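Local coordinates for mandelate racemase/muconate lactonizing enzyme-like protein (Roseovarius sp. TM1035, PDB 3RCY) that has no established reaction but, as a magnesium-binding member of the enolase superfamily, probably abstracts a proton next to a substrate carboxylate, at residues A[264-269]-A[291-296]; A[271-276]-A[299-304]; A[282-287]-A[316-321]; A[113-118]-A[322-327]. All blocks are in the same frame, centred on the assembly; numbering follows the deposited sequence.

From the N terminus, the first segment met is 113-118, in the loop after helix 89-110. Interaction 4 joins it to helix 316-327 and closes a loop of about 200 residues. The other three contacts are nested inside this loop. Interaction 1 and interaction 2 tie helix 266-274 to helix 290-302, with interaction 2 about two turns further along both helices. Interaction 3 then ties 282-287, past strand 280-281, to the start of helix 316-327. Interactions 1, 2 and 3 cross one another, because their segments alternate along the chain. Together they bind successive helices of the barrel domain. Interaction 4 shares helix 316-327 with interaction 3 and links the barrel to a segment from the N-terminal domain side.

Interaction 1. Residues A[264-269]-A[291-296]. With RIB (alpha-D-ribofuranose), chain L; RIB (alpha-D-ribofuranose), chain M.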
# COMPACT_ATOMS: atom_id res chain seq x y z
N THR A 264 -18.62 2.62 -19.36
CA THR A 264 -18.33 2.60 -20.78
C THR A 264 -16.84 2.57 -21.11
O THR A 264 -16.06 3.33 -20.53
CB THR A 264 -19.03 3.77 -21.52
OG1 THR A 264 -18.79 3.66 -22.92
CG2 THR A 264 -18.53 5.13 -21.02
N THR A 265 -16.51 1.72 -22.08
CA THR A 265 -15.14 1.45 -22.57
C THR A 265 -14.25 0.76 -21.54
O THR A 265 -14.51 0.81 -20.34
CB THR A 265 -14.35 2.71 -23.10
OG1 THR A 265 -13.74 3.39 -22.00
CG2 THR A 265 -15.22 3.67 -23.94
N LYS A 266 -13.19 0.13 -22.04
CA LYS A 266 -12.19 -0.51 -21.20
C LYS A 266 -11.52 0.47 -20.23
O LYS A 266 -11.04 0.06 -19.18
CB LYS A 266 -11.13 -1.22 -22.06
CG LYS A 266 -10.30 -0.29 -22.95
CD LYS A 266 -9.66 -1.07 -24.10
CE LYS A 266 -9.07 -0.13 -25.17
NZ LYS A 266 -10.10 0.73 -25.86
N ALA A 267 -11.48 1.76 -20.58
CA ALA A 267 -10.90 2.77 -19.67
C ALA A 267 -11.64 2.85 -18.33
O ALA A 267 -11.07 3.29 -17.34
CB ALA A 267 -10.85 4.16 -20.34
N GLU A 268 -12.90 2.43 -18.31
CA GLU A 268 -13.69 2.42 -17.08
C GLU A 268 -13.76 1.04 -16.44
O GLU A 268 -13.80 0.92 -15.22
CB GLU A 268 -15.10 2.97 -17.32
CG GLU A 268 -15.08 4.48 -17.52
CD GLU A 268 -16.46 5.12 -17.70
OE1 GLU A 268 -17.50 4.43 -17.58
OE2 GLU A 268 -16.49 6.33 -17.97
N PHE A 269 -13.77 -0.01 -17.27
CA PHE A 269 -13.83 -1.37 -16.73
C PHE A 269 -12.51 -1.81 -16.10
O PHE A 269 -12.50 -2.53 -15.10
CB PHE A 269 -14.31 -2.37 -17.78
CG PHE A 269 -15.79 -2.36 -17.96
CD1 PHE A 269 -16.62 -3.02 -17.06
CD2 PHE A 269 -16.37 -1.65 -19.01
CE1 PHE A 269 -18.02 -2.99 -17.21
CE2 PHE A 269 -17.76 -1.61 -19.18
CZ PHE A 269 -18.58 -2.28 -18.27
N ILE A 291 -19.06 -4.72 -29.47
CA ILE A 291 -18.62 -6.12 -29.30
C ILE A 291 -17.11 -6.24 -29.11
O ILE A 291 -16.65 -6.91 -28.19
CB ILE A 291 -19.12 -7.02 -30.46
CG1 ILE A 291 -20.66 -7.09 -30.47
CG2 ILE A 291 -18.50 -8.44 -30.39
CD1 ILE A 291 -21.27 -7.63 -31.77
N TRP A 292 -16.34 -5.60 -30.00
CA TRP A 292 -14.87 -5.71 -29.98
C TRP A 292 -14.27 -5.10 -28.71
O TRP A 292 -13.42 -5.71 -28.08
CB TRP A 292 -14.27 -5.04 -31.22
CG TRP A 292 -12.85 -5.43 -31.53
CD1 TRP A 292 -11.74 -4.62 -31.46
CD2 TRP A 292 -12.37 -6.71 -31.97
NE1 TRP A 292 -10.61 -5.32 -31.83
CE2 TRP A 292 -10.97 -6.60 -32.15
CE3 TRP A 292 -13.00 -7.93 -32.25
CZ2 TRP A 292 -10.18 -7.67 -32.59
CZ3 TRP A 292 -12.22 -9.00 -32.69
CH2 TRP A 292 -10.82 -8.86 -32.85
N GLU A 293 -14.72 -3.90 -28.35
CA GLU A 293 -14.27 -3.24 -27.12
C GLU A 293 -14.57 -4.13 -25.90
O GLU A 293 -13.73 -4.28 -25.01
CB GLU A 293 -14.92 -1.85 -27.00
CG GLU A 293 -14.59 -1.07 -25.73
CD GLU A 293 -13.19 -0.48 -25.70
OE1 GLU A 293 -12.38 -0.73 -26.63
OE2 GLU A 293 -12.90 0.25 -24.74
N MET A 294 -15.74 -4.76 -25.90
CA MET A 294 -16.09 -5.67 -24.80
C MET A 294 -15.31 -6.99 -24.81
O MET A 294 -15.14 -7.59 -23.75
CB MET A 294 -17.61 -5.89 -24.72
CG MET A 294 -18.36 -4.65 -24.18
SD MET A 294 -17.65 -4.01 -22.64
CE MET A 294 -16.57 -2.70 -23.22
N LYS A 295 -14.83 -7.42 -25.98
CA LYS A 295 -13.87 -8.54 -26.05
C LYS A 295 -12.56 -8.18 -25.33
O LYS A 295 -11.96 -9.02 -24.64
CB LYS A 295 -13.59 -8.96 -27.51
CG LYS A 295 -14.70 -9.80 -28.16
CD LYS A 295 -14.76 -11.26 -27.64
CE LYS A 295 -13.59 -12.11 -28.13
NZ LYS A 295 -13.80 -13.57 -27.80
N LYS A 296 -12.12 -6.94 -25.50
CA LYS A 296 -10.96 -6.44 -24.78
C LYS A 296 -11.19 -6.51 -23.27
O LYS A 296 -10.33 -6.98 -22.52
CB LYS A 296 -10.62 -5.01 -25.23
CG LYS A 296 -10.18 -4.91 -26.70
CD LYS A 296 -9.64 -3.51 -27.04
CE LYS A 296 -9.05 -3.46 -28.45
NZ LYS A 296 -8.72 -2.04 -28.86
O5 RIB L . -11.14 6.12 -17.63
C5 RIB L . -11.44 6.33 -16.24
C4 RIB L . -12.05 7.71 -16.09
O4 RIB L . -11.12 8.56 -15.41
C3 RIB L . -12.30 8.31 -17.46
O3 RIB L . -13.72 8.48 -17.65
C2 RIB L . -11.49 9.60 -17.49
O2 RIB L . -12.30 10.72 -17.85
C1 RIB L . -10.97 9.81 -16.08
O1 RIB L . -9.59 10.23 -16.05
O5 RIB M . -15.70 9.27 -12.03
C5 RIB M . -14.87 8.12 -12.23
C4 RIB M . -15.53 7.25 -13.29
O4 RIB M . -15.20 5.88 -13.07
C3 RIB M . -17.04 7.32 -13.19
O3 RIB M . -17.54 8.23 -14.16
C2 RIB M . -17.53 5.95 -13.53
O2 RIB M . -17.94 5.91 -14.90
C1 RIB M . -16.33 5.04 -13.34
O1 RIB M . -16.57 4.15 -12.24
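Thr-265 and Glu-293 bring the two backbones closest, with CA atoms 6.6 Å apart. Residues 264-269 turn into helix 266-274, while 291-296 belong to the running part of helix 290-302. Thr-265 is the N-cap: its OG1 takes a weak bond from Ala-267 N.

Glu-293 reaches across to this helix start. CG lies anti to the backbone N (chi1 177°), and a bend at chi2 turns the carboxylate toward Lys-266. OE2 accepts from Lys-266 N at 2.7 Å, nearly straight at 172°, on its anti side and somewhat out of the carboxylate plane. OE1 uses its syn lone pair for a salt bridge to Lys-266 NZ, 2.8 Å long. The two side chains cross at about a right angle. The helix N-terminus and the lysine would both tend to favour a charged carboxylate. Beside them, Lys-296 CD packs on Lys-266 CD at 3.8 Å, while its NZ pairs with Glu-72. Met-294 SD meets the Phe-269 ring obliquely, 4.9 Å from the centroid, a Met-aromatic contact.

On another side of the capped turn, Ala-267 O accepts from O5 of one bound ribose at 2.8 Å. Helix 71-80 packs on the ion pair through Phe-75. Helix 89-110 touches Thr-265 through Ile-92, and Pro-283, just past strand 280-281, packs on Phe-269 and Met-294.

Interaction 2. Residues A[271-276]-A[299-304]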
# COMPACT_ATOMS: atom_id res chain seq x y z
N PRO A 271 -10.18 -0.08 -14.27
CA PRO A 271 -10.05 0.29 -12.85
C PRO A 271 -10.98 -0.48 -11.91
O PRO A 271 -10.60 -0.75 -10.77
CB PRO A 271 -10.40 1.78 -12.84
CG PRO A 271 -10.06 2.25 -14.22
CD PRO A 271 -10.45 1.11 -15.10
N VAL A 272 -12.18 -0.83 -12.37
CA VAL A 272 -13.11 -1.65 -11.59
C VAL A 272 -12.45 -2.98 -11.20
O VAL A 272 -12.52 -3.41 -10.05
CB VAL A 272 -14.44 -1.87 -12.35
CG1 VAL A 272 -15.28 -2.96 -11.69
CG2 VAL A 272 -15.24 -0.56 -12.44
N LEU A 273 -11.80 -3.61 -12.17
CA LEU A 273 -11.06 -4.85 -11.92
C LEU A 273 -9.84 -4.61 -11.03
O LEU A 273 -9.66 -5.25 -10.00
CB LEU A 273 -10.65 -5.51 -13.24
CG LEU A 273 -11.76 -6.08 -14.15
CD1 LEU A 273 -11.22 -6.38 -15.56
CD2 LEU A 273 -12.43 -7.33 -13.53
N ARG A 274 -9.00 -3.65 -11.44
CA ARG A 274 -7.74 -3.39 -10.75
C ARG A 274 -7.94 -3.04 -9.27
O ARG A 274 -7.14 -3.44 -8.42
CB ARG A 274 -6.99 -2.26 -11.47
CG ARG A 274 -5.52 -2.12 -11.12
CD ARG A 274 -4.93 -0.90 -11.79
NE ARG A 274 -4.87 -1.05 -13.24
CZ ARG A 274 -5.21 -0.11 -14.12
NH1 ARG A 274 -5.11 -0.34 -15.42
NH2 ARG A 274 -5.68 1.07 -13.71
N GLU A 275 -9.02 -2.32 -8.96
CA GLU A 275 -9.29 -1.95 -7.57
C GLU A 275 -10.10 -3.00 -6.79
O GLU A 275 -10.34 -2.85 -5.59
CB GLU A 275 -9.97 -0.56 -7.49
CG GLU A 275 -9.17 0.58 -8.12
CD GLU A 275 -7.74 0.71 -7.59
OE1 GLU A 275 -7.53 0.64 -6.35
OE2 GLU A 275 -6.82 0.88 -8.42
N GLY A 276 -10.51 -4.07 -7.47
CA GLY A 276 -11.31 -5.12 -6.84
C GLY A 276 -12.73 -4.68 -6.51
O GLY A 276 -13.34 -5.17 -5.55
N ALA A 299 -11.13 -10.13 -21.87
CA ALA A 299 -9.75 -10.62 -21.69
C ALA A 299 -9.13 -10.07 -20.41
O ALA A 299 -8.41 -10.79 -19.70
CB ALA A 299 -8.90 -10.26 -22.89
N MET A 300 -9.40 -8.80 -20.11
CA MET A 300 -9.00 -8.20 -18.83
C MET A 300 -9.61 -8.95 -17.64
O MET A 300 -8.90 -9.27 -16.68
CB MET A 300 -9.37 -6.72 -18.79
CG MET A 300 -8.53 -5.90 -19.74
SD MET A 300 -9.28 -4.32 -20.13
CE MET A 300 -8.43 -4.00 -21.68
N ALA A 301 -10.91 -9.23 -17.71
CA ALA A 301 -11.56 -10.02 -16.67
C ALA A 301 -10.89 -11.39 -16.46
O ALA A 301 -10.77 -11.86 -15.32
CB ALA A 301 -13.04 -10.18 -16.96
N GLU A 302 -10.46 -12.03 -17.56
CA GLU A 302 -9.75 -13.31 -17.47
C GLU A 302 -8.56 -13.27 -16.54
O GLU A 302 -8.38 -14.19 -15.74
CB GLU A 302 -9.28 -13.80 -18.85
CG GLU A 302 -10.37 -14.33 -19.76
CD GLU A 302 -9.77 -15.08 -20.94
OE1 GLU A 302 -9.23 -16.19 -20.72
OE2 GLU A 302 -9.81 -14.56 -22.07
N VAL A 303 -7.74 -12.21 -16.63
CA VAL A 303 -6.53 -12.12 -15.80
C VAL A 303 -6.79 -11.65 -14.37
O VAL A 303 -5.85 -11.48 -13.57
CB VAL A 303 -5.39 -11.30 -16.46
CG1 VAL A 303 -4.98 -11.94 -17.78
CG2 VAL A 303 -5.79 -9.83 -16.66
N TYR A 304 -8.06 -11.44 -14.05
CA TYR A 304 -8.50 -11.22 -12.67
C TYR A 304 -9.33 -12.40 -12.17
O TYR A 304 -9.90 -12.33 -11.09
CB TYR A 304 -9.28 -9.91 -12.53
CG TYR A 304 -8.39 -8.70 -12.55
CD1 TYR A 304 -7.96 -8.15 -13.75
CD2 TYR A 304 -7.91 -8.14 -11.36
CE1 TYR A 304 -7.10 -7.06 -13.78
CE2 TYR A 304 -7.05 -7.04 -11.38
CZ TYR A 304 -6.64 -6.50 -12.59
OH TYR A 304 -5.80 -5.41 -12.64
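Leu-273 and Tyr-304 interlock where two helices end, and no hydrogen bond crosses between the segments. Leu-273 is the main bump. Its CB sits over the centre of the Tyr-304 ring, 3.8 Å from the centroid and 12° off the normal, a clear CH-pi contact. Beyond CB the leucine side chain runs on past the ring to helix 290-302. CD1 fills the hollow beside the backbone of Met-300 and Ala-301, 3.6 Å from Ala-301 N. The CB of Met-300 forms one wall of that hollow, 3.7 Å from Leu-273 CD1. The Ala-301 methyl lies a little further off, at 4.4 Å.

The tyrosine is the bump going the other way. With CG anti to its carbonyl carbon (chi1 -76°), its ring reaches across the last turn of helix 266-274 and lies against it. CE2 comes within 3.5 Å of Leu-273 O. The phenol oxygen goes further and touches the backbone of the next residue, with Tyr-304 OH 3.4 Å from Arg-274 CA. Gly-276 ends this helix in a Schellman motif; its N bonds to the same Leu-273 O.

The polar ends look to the second subunit. There, Tyr-304 OH bonds to Arg-274 NE of that subunit, and Arg-274 NE to its Tyr-304 OH. Within the chain, the two helices are successive helices of the enolase-type beta/alpha barrel. Strand 280-281 runs between them in sequence, and its Leu-281 packs against Leu-273.

Interaction 3. Residues A[282-287]-A[316-321]; sequences QPALGR and PVEWAA
Glu-318 meets the backbone of Gly-286 through one oxygen. OE2 accepts from Gly-286 N at 2.9 Å, with an N-H...O angle of 147°, using its anti lone pair. CG is anti to the glutamate's backbone N (chi1 -166°), and the extended chain carries the carboxylate across to the turn. The same OE2 lies 3.6 Å from the Ala-284 methyl. A CB on Gly-286 would run into this oxygen. With an alanine in place of Glu-318, Gly-286 N would probably lose this acceptor and the buried turn one of its holds. Beside this bond the contact is apolar: Leu-285 CD2 packs 4.1 Å from Ala-321 CB.

The turn follows strand 280-281 of the enolase-type barrel, on the way to helix 290-302, and Glu-318 stands in the first turn of helix 316-327. Arg-287 N bonds back to Ala-284 O, which shapes the turn. In the next shell, Glu-40 accepts from Glu-318 N, and the backbone of Tyr-42 bonds to that of Gly-286. Ile-291 packs on both Leu-285 and Ala-321. Arg-287 NH1 bonds to the carbonyl of Glu-261, and Gln-282 NE2 to the carboxylate of Glu-235; both glutamates belong to the magnesium site.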
# COMPACT_ATOMS: atom_id res chain seq x y z
N GLN A 282 -20.85 -6.33 -16.10
CA GLN A 282 -22.14 -6.35 -16.78
C GLN A 282 -22.28 -5.21 -17.79
O GLN A 282 -23.19 -4.37 -17.66
CB GLN A 282 -23.27 -6.29 -15.75
CG GLN A 282 -23.18 -7.35 -14.65
CD GLN A 282 -24.14 -7.08 -13.51
OE1 GLN A 282 -24.10 -6.01 -12.89
NE2 GLN A 282 -25.00 -8.04 -13.22
N PRO A 283 -21.39 -5.15 -18.80
CA PRO A 283 -21.53 -4.04 -19.72
C PRO A 283 -22.80 -4.18 -20.54
O PRO A 283 -23.26 -5.30 -20.81
CB PRO A 283 -20.32 -4.19 -20.64
CG PRO A 283 -20.09 -5.70 -20.69
CD PRO A 283 -20.42 -6.16 -19.27
N ALA A 284 -23.39 -3.04 -20.88
CA ALA A 284 -24.39 -3.02 -21.94
C ALA A 284 -23.62 -2.74 -23.23
O ALA A 284 -23.08 -1.65 -23.41
CB ALA A 284 -25.42 -1.91 -21.67
N LEU A 285 -23.57 -3.73 -24.12
CA LEU A 285 -22.78 -3.62 -25.36
C LEU A 285 -23.18 -2.42 -26.22
O LEU A 285 -22.34 -1.84 -26.92
CB LEU A 285 -22.84 -4.91 -26.17
CG LEU A 285 -21.76 -5.95 -25.84
CD1 LEU A 285 -21.87 -6.46 -24.40
CD2 LEU A 285 -21.81 -7.13 -26.80
N GLY A 286 -24.46 -2.06 -26.17
CA GLY A 286 -24.98 -0.87 -26.88
C GLY A 286 -24.55 0.45 -26.24
O GLY A 286 -24.80 1.52 -26.80
N ARG A 287 -23.93 0.36 -25.07
CA ARG A 287 -23.41 1.54 -24.39
C ARG A 287 -21.89 1.54 -24.31
O ARG A 287 -21.25 2.58 -24.49
CB ARG A 287 -23.97 1.61 -22.95
CG ARG A 287 -23.15 2.51 -22.02
CD ARG A 287 -23.87 2.74 -20.70
NE ARG A 287 -24.88 3.80 -20.81
CZ ARG A 287 -25.97 3.85 -20.06
NH1 ARG A 287 -26.23 2.90 -19.17
NH2 ARG A 287 -26.82 4.86 -20.21
N PRO A 316 -34.05 -6.89 -28.53
CA PRO A 316 -33.47 -8.18 -28.91
C PRO A 316 -32.25 -8.06 -29.83
O PRO A 316 -31.55 -9.05 -30.03
CB PRO A 316 -34.63 -8.86 -29.66
CG PRO A 316 -35.42 -7.71 -30.23
CD PRO A 316 -35.36 -6.66 -29.17
N VAL A 317 -32.03 -6.88 -30.39
CA VAL A 317 -30.86 -6.65 -31.24
C VAL A 317 -29.61 -6.54 -30.37
O VAL A 317 -28.61 -7.21 -30.64
CB VAL A 317 -31.02 -5.39 -32.16
CG1 VAL A 317 -29.71 -5.08 -32.88
CG2 VAL A 317 -32.14 -5.60 -33.18
N GLU A 318 -29.67 -5.72 -29.33
CA GLU A 318 -28.56 -5.69 -28.38
C GLU A 318 -28.36 -7.07 -27.75
O GLU A 318 -27.23 -7.49 -27.53
CB GLU A 318 -28.76 -4.64 -27.29
CG GLU A 318 -27.47 -4.38 -26.52
CD GLU A 318 -27.67 -3.70 -25.18
OE1 GLU A 318 -28.57 -4.13 -24.42
OE2 GLU A 318 -26.91 -2.77 -24.88
N TRP A 319 -29.46 -7.77 -27.49
CA TRP A 319 -29.38 -9.12 -26.93
C TRP A 319 -28.66 -10.09 -27.86
O TRP A 319 -27.91 -10.94 -27.40
CB TRP A 319 -30.77 -9.64 -26.58
CG TRP A 319 -30.76 -10.94 -25.85
CD1 TRP A 319 -30.17 -11.21 -24.64
CD2 TRP A 319 -31.38 -12.15 -26.28
NE1 TRP A 319 -30.39 -12.52 -24.30
CE2 TRP A 319 -31.13 -13.12 -25.28
CE3 TRP A 319 -32.12 -12.52 -27.41
CZ2 TRP A 319 -31.60 -14.44 -25.38
CZ3 TRP A 319 -32.58 -13.83 -27.51
CH2 TRP A 319 -32.32 -14.77 -26.49
N ALA A 320 -28.90 -9.98 -29.17
CA ALA A 320 -28.19 -10.81 -30.14
C ALA A 320 -26.68 -10.57 -30.09
O ALA A 320 -25.89 -11.51 -30.15
CB ALA A 320 -28.72 -10.60 -31.56
N ALA A 321 -26.28 -9.30 -29.97
CA ALA A 321 -24.87 -8.95 -29.77
C ALA A 321 -24.32 -9.64 -28.53
O ALA A 321 -23.25 -10.27 -28.58
CB ALA A 321 -24.67 -7.42 -29.71

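Interaction 4. Residues A[113-118]-A[322-327]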
# COMPACT_ATOMS: atom_id res chain seq x y z
N PRO A 113 -21.45 -16.74 -38.60
CA PRO A 113 -21.99 -16.03 -37.44
C PRO A 113 -20.93 -15.14 -36.82
O PRO A 113 -19.73 -15.41 -36.96
CB PRO A 113 -22.38 -17.15 -36.48
CG PRO A 113 -21.73 -18.38 -37.00
CD PRO A 113 -21.47 -18.20 -38.44
N VAL A 114 -21.36 -14.07 -36.15
CA VAL A 114 -20.43 -13.15 -35.50
C VAL A 114 -19.46 -13.87 -34.54
O VAL A 114 -18.25 -13.61 -34.59
CB VAL A 114 -21.19 -11.98 -34.81
CG1 VAL A 114 -20.26 -11.15 -33.91
CG2 VAL A 114 -21.85 -11.09 -35.86
N TRP A 115 -19.96 -14.77 -33.70
CA TRP A 115 -19.09 -15.49 -32.75
C TRP A 115 -17.92 -16.21 -33.42
O TRP A 115 -16.83 -16.31 -32.84
CB TRP A 115 -19.88 -16.47 -31.84
CG TRP A 115 -20.65 -17.55 -32.55
CD1 TRP A 115 -22.00 -17.58 -32.76
CD2 TRP A 115 -20.13 -18.76 -33.12
NE1 TRP A 115 -22.35 -18.72 -33.43
CE2 TRP A 115 -21.23 -19.47 -33.66
CE3 TRP A 115 -18.85 -19.32 -33.22
CZ2 TRP A 115 -21.08 -20.70 -34.32
CZ3 TRP A 115 -18.71 -20.54 -33.87
CH2 TRP A 115 -19.82 -21.22 -34.41
N ALA A 116 -18.13 -16.70 -34.65
CA ALA A 116 -17.08 -17.39 -35.39
C ALA A 116 -15.92 -16.45 -35.74
O ALA A 116 -14.80 -16.91 -35.95
CB ALA A 116 -17.64 -18.08 -36.65
N LEU A 117 -16.21 -15.15 -35.79
CA LEU A 117 -15.19 -14.12 -36.08
C LEU A 117 -14.47 -13.63 -34.82
O LEU A 117 -13.51 -12.87 -34.90
CB LEU A 117 -15.82 -12.93 -36.83
CG LEU A 117 -16.68 -13.22 -38.06
CD1 LEU A 117 -17.25 -11.93 -38.67
CD2 LEU A 117 -15.93 -14.04 -39.14
N LEU A 118 -14.95 -14.05 -33.66
CA LEU A 118 -14.46 -13.54 -32.37
C LEU A 118 -13.62 -14.55 -31.60
O LEU A 118 -13.60 -14.53 -30.37
CB LEU A 118 -15.65 -13.07 -31.51
CG LEU A 118 -16.59 -12.00 -32.05
CD1 LEU A 118 -17.79 -11.83 -31.10
CD2 LEU A 118 -15.86 -10.66 -32.27
N ASN A 322 -25.06 -9.56 -27.43
CA ASN A 322 -24.70 -10.24 -26.17
C ASN A 322 -24.43 -11.74 -26.35
O ASN A 322 -23.50 -12.29 -25.76
CB ASN A 322 -25.79 -10.05 -25.12
CG ASN A 322 -25.95 -8.61 -24.67
OD1 ASN A 322 -25.15 -7.74 -25.01
ND2 ASN A 322 -26.98 -8.35 -23.88
N VAL A 323 -25.28 -12.38 -27.15
CA VAL A 323 -25.20 -13.83 -27.34
C VAL A 323 -23.96 -14.23 -28.13
O VAL A 323 -23.24 -15.15 -27.73
CB VAL A 323 -26.51 -14.38 -27.98
CG1 VAL A 323 -26.34 -15.84 -28.42
CG2 VAL A 323 -27.67 -14.27 -26.98
N HIS A 324 -23.68 -13.53 -29.23
CA HIS A 324 -22.45 -13.79 -30.00
C HIS A 324 -21.17 -13.52 -29.19
O HIS A 324 -20.20 -14.30 -29.26
CB HIS A 324 -22.46 -12.98 -31.29
CG HIS A 324 -23.43 -13.52 -32.29
ND1 HIS A 324 -23.09 -14.54 -33.16
CD2 HIS A 324 -24.74 -13.26 -32.50
CE1 HIS A 324 -24.15 -14.85 -33.90
NE2 HIS A 324 -25.16 -14.09 -33.51
N PHE A 325 -21.19 -12.42 -28.45
CA PHE A 325 -20.11 -12.07 -27.53
C PHE A 325 -19.90 -13.21 -26.53
O PHE A 325 -18.79 -13.74 -26.40
CB PHE A 325 -20.44 -10.75 -26.82
CG PHE A 325 -19.52 -10.41 -25.67
CD1 PHE A 325 -18.17 -10.11 -25.89
CD2 PHE A 325 -20.00 -10.37 -24.37
CE1 PHE A 325 -17.33 -9.79 -24.83
CE2 PHE A 325 -19.16 -10.04 -23.30
CZ PHE A 325 -17.82 -9.75 -23.54
N ALA A 326 -20.98 -13.58 -25.84
CA ALA A 326 -20.95 -14.65 -24.83
C ALA A 326 -20.51 -16.00 -25.38
O ALA A 326 -19.80 -16.75 -24.70
CB ALA A 326 -22.32 -14.78 -24.19
N ALA A 327 -20.93 -16.32 -26.61
CA ALA A 327 -20.57 -17.60 -27.25
C ALA A 327 -19.06 -17.76 -27.42
O ALA A 327 -18.55 -18.89 -27.46
CB ALA A 327 -21.26 -17.73 -28.59
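His-324 and Trp-115 share the one hydrogen bond of this contact. His-324 CG lies anti to its carbonyl carbon (chi1 -73°), which sends the imidazole toward the 113-118 turn. Trp-115 N donates to His-324 ND1 at 3.2 Å, with an angle of 153° and the donor somewhat out of the imidazole plane. The other ring nitrogen, NE2, is hydrogen-bonded to Leu-366 O. The pair of bonds is consistent with the proton on NE2. Held at both nitrogens, the ring is fixed in its rotation. With a leucine at His-324, Trp-115 N would probably lose its acceptor and Leu-366 O its partner.

The aromatic contact is rim to rim. The five-membered ring of Trp-115 and the imidazole lie 5.2 Å apart between centroids, their planes 18° from parallel. Neither covers the face of the other; Trp-115 CD1 comes to 3.3 Å from His-324 ND1. The indole bonds through NE1 to Pro-361 O.

The contact joins a turn on the N-terminal domain side to helix 316-327 of the barrel domain. Residues 114-117 have helical backbone angles without the regular bonds.

The rest is van der Waals packing. Val-114 CB lies 3.6 Å from His-324 ND1, its side chain crossing the histidine at about a right angle. Pro-113 CB meets the ring edge at CE1. Trp-115 CB packs on Ala-327 CB at 3.7 Å. Leu-118 CD1 rests against His-324 O at 3.9 Å, and Trp-103 of helix 89-110 packs on Val-114 and Leu-118.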